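Local atomic coordinates of glycosyl hydrolase family 10 (Prevotella bryantii, PDB entry 4MGQ), a protein that probably hydrolyses internal beta-1,4-xylosidic linkages in xylan, the piece described here being its calcium-binding carbohydrate-binding module rather than the catalytic domain. Residues L35-T40 and L102-G107. Numbering follows the deposited sequence.
Sequences LYVNPT and LRFELG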
loop_
_atom_site.group_PDB
_atom_site.type_symbol
_atom_site.label_atom_id
_atom_site.label_comp_id
_atom_site.label_asym_id
_atom_site.label_seq_id
_atom_site.Cartn_x
_atom_site.Cartn_y
_atom_site.Cartn_z
ATOM N N LEU A 35 5.469 -7.195 0.454
ATOM C CA LEU A 35 4.021 -7.077 0.490
ATOM C C LEU A 35 3.525 -6.784 -0.926
ATOM O O LEU A 35 4.063 -5.909 -1.609
ATOM C CB LEU A 35 3.604 -5.965 1.456
ATOM C CG LEU A 35 2.124 -5.596 1.499
ATOM C CD1 LEU A 35 1.319 -6.715 2.130
ATOM C CD2 LEU A 35 1.926 -4.279 2.254
ATOM N N TYR A 36 2.493 -7.508 -1.356
ATOM C CA TYR A 36 2.012 -7.432 -2.731
ATOM C C TYR A 36 0.572 -6.984 -2.834
ATOM O O TYR A 36 -0.256 -7.387 -2.032
ATOM C CB TYR A 36 2.098 -8.792 -3.395
ATOM C CG TYR A 36 3.471 -9.389 -3.461
ATOM C CD1 TYR A 36 4.593 -8.600 -3.670
ATOM C CD2 TYR A 36 3.643 -10.747 -3.312
ATOM C CE1 TYR A 36 5.861 -9.172 -3.738
ATOM C CE2 TYR A 36 4.889 -11.320 -3.371
ATOM C CZ TYR A 36 5.990 -10.536 -3.593
ATOM O OH TYR A 36 7.227 -11.138 -3.648
ATOM N N VAL A 37 0.277 -6.202 -3.860
ATOM C CA VAL A 37 -1.116 -5.952 -4.242
ATOM C C VAL A 37 -1.176 -5.886 -5.768
ATOM O O VAL A 37 -0.235 -5.412 -6.413
ATOM C CB VAL A 37 -1.656 -4.660 -3.590
ATOM C CG1 VAL A 37 -0.978 -3.432 -4.165
ATOM C CG2 VAL A 37 -3.183 -4.576 -3.746
ATOM N N ASN A 38 -2.251 -6.414 -6.350
ATOM C CA ASN A 38 -2.396 -6.417 -7.801
ATOM C C ASN A 38 -3.467 -5.430 -8.255
ATOM O O ASN A 38 -4.613 -5.550 -7.825
ATOM C CB ASN A 38 -2.764 -7.817 -8.309
ATOM C CG ASN A 38 -1.577 -8.773 -8.349
ATOM O OD1 ASN A 38 -0.609 -8.622 -7.611
ATOM N ND2 ASN A 38 -1.649 -9.759 -9.239
ATOM N N PRO A 39 -3.102 -4.469 -9.121
ATOM C CA PRO A 39 -4.095 -3.563 -9.712
ATOM C C PRO A 39 -5.186 -4.361 -10.402
ATOM O O PRO A 39 -4.895 -5.404 -10.990
ATOM C CB PRO A 39 -3.279 -2.743 -10.710
ATOM C CG PRO A 39 -1.889 -2.760 -10.139
ATOM C CD PRO A 39 -1.734 -4.127 -9.548
ATOM N N THR A 40 -6.425 -3.889 -10.309
ATOM C CA THR A 40 -7.563 -4.643 -10.854
ATOM C C THR A 40 -7.623 -4.613 -12.385
ATOM O O THR A 40 -8.333 -5.415 -12.997
ATOM C CB THR A 40 -8.885 -4.120 -10.269
ATOM O OG1 THR A 40 -8.974 -2.707 -10.469
ATOM C CG2 THR A 40 -8.949 -4.419 -8.780
ATOM N N LEU A 102 2.157 -4.691 -7.743
ATOM C CA LEU A 102 3.014 -3.752 -7.016
ATOM C C LEU A 102 3.722 -4.504 -5.906
ATOM O O LEU A 102 3.072 -5.098 -5.047
ATOM C CB LEU A 102 2.209 -2.592 -6.407
ATOM C CG LEU A 102 1.469 -1.687 -7.385
ATOM C CD1 LEU A 102 0.818 -0.532 -6.612
ATOM C CD2 LEU A 102 2.395 -1.168 -8.448
ATOM N N ARG A 103 5.050 -4.463 -5.918
ATOM C CA ARG A 103 5.851 -5.089 -4.863
ATOM C C ARG A 103 6.339 -4.044 -3.871
ATOM O O ARG A 103 7.147 -3.199 -4.236
ATOM C CB ARG A 103 7.063 -5.819 -5.461
ATOM C CG ARG A 103 6.688 -6.942 -6.452
ATOM C CD ARG A 103 7.901 -7.477 -7.219
ATOM N NE ARG A 103 8.971 -7.886 -6.305
ATOM C CZ ARG A 103 10.240 -8.035 -6.683
ATOM N NH1 ARG A 103 10.593 -7.810 -7.947
ATOM N NH2 ARG A 103 11.157 -8.382 -5.795
ATOM N N PHE A 104 5.849 -4.104 -2.633
ATOM C CA PHE A 104 6.365 -3.254 -1.564
ATOM C C PHE A 104 7.578 -3.956 -0.955
ATOM O O PHE A 104 7.454 -5.030 -0.372
ATOM C CB PHE A 104 5.294 -2.974 -0.493
ATOM C CG PHE A 104 4.186 -2.052 -0.949
ATOM C CD1 PHE A 104 3.257 -2.465 -1.900
ATOM C CD2 PHE A 104 4.049 -0.781 -0.395
ATOM C CE1 PHE A 104 2.226 -1.622 -2.313
ATOM C CE2 PHE A 104 3.006 0.074 -0.793
ATOM C CZ PHE A 104 2.099 -0.346 -1.755
ATOM N N GLU A 105 8.748 -3.348 -1.108
ATOM C CA GLU A 105 10.001 -3.935 -0.629
ATOM C C GLU A 105 10.293 -3.465 0.783
ATOM O O GLU A 105 10.741 -2.333 0.982
ATOM C CB GLU A 105 11.140 -3.556 -1.562
ATOM C CG GLU A 105 10.897 -3.987 -2.998
ATOM C CD GLU A 105 10.781 -5.489 -3.114
ATOM O OE1 GLU A 105 11.736 -6.191 -2.706
ATOM O OE2 GLU A 105 9.732 -5.978 -3.583
ATOM N N LEU A 106 10.030 -4.321 1.762
ATOM C CA LEU A 106 10.102 -3.921 3.157
ATOM C C LEU A 106 11.294 -4.529 3.885
ATOM O O LEU A 106 11.414 -4.372 5.095
ATOM C CB LEU A 106 8.822 -4.322 3.892
ATOM C CG LEU A 106 7.485 -3.877 3.289
ATOM C CD1 LEU A 106 6.326 -4.435 4.108
ATOM C CD2 LEU A 106 7.406 -2.367 3.225
ATOM N N GLY A 107 12.161 -5.219 3.153
ATOM C CA GLY A 107 13.169 -6.052 3.783
ATOM C C GLY A 107 14.179 -5.334 4.652
ATOM O O GLY A 107 14.602 -5.873 5.676
#
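Both Tyr36 (chi1 -59°) and Arg103 (chi1 -60°) turn CG away from their own carbonyl carbon, and the two side chains therefore rise side by side from a non-hydrogen-bonded antiparallel pair. Tyr36 CE1 meets the aliphatic part of Arg103 at CG, 3.6 Å away, while the ring and guanidinium planes stand 70° apart, so this is packing against methylenes rather than a stack. Tyr36 and Arg103 are partly exposed, which suits residues that pair an apolar stem or ring with a polar end: Arg103 NE forms a salt bridge with Glu105 OE2 at 3.4 Å, Glu34 OE2 forms another with Arg103 NH2, and Glu34 OE1 is hydrogen-bonded to Tyr36 OH, tying the two polar ends together.

The backbones are joined by two reciprocal pairs of hydrogen bonds. Phe104 N reaches Leu35 O at 2.7 Å, and Leu102 N reaches Val37 O at 2.8 Å. Between these pairs, Tyr36 CA sends a CA-H...O contact to Leu102 O.

Apolar residues fill the other face, which is buried and so suits leucine, valine and phenylalanine, with no polar group to satisfy. Leu35 CB lies 3.9 Å from Phe104 CB, and the branched Val37 places CG1 4.1 Å from Phe104 CE1, near the plane of that ring and at its edge. The same methyl touches Leu102 CB at 4.0 Å, small enough to lie between that residue and the ring edge.

In this beta-sandwich, strand 99-105 runs between 61-69 and 34-37, with 141-142 beyond the latter; Leu35 and Phe104 face inward onto Met115 of strand 111-121 in the opposing sheet.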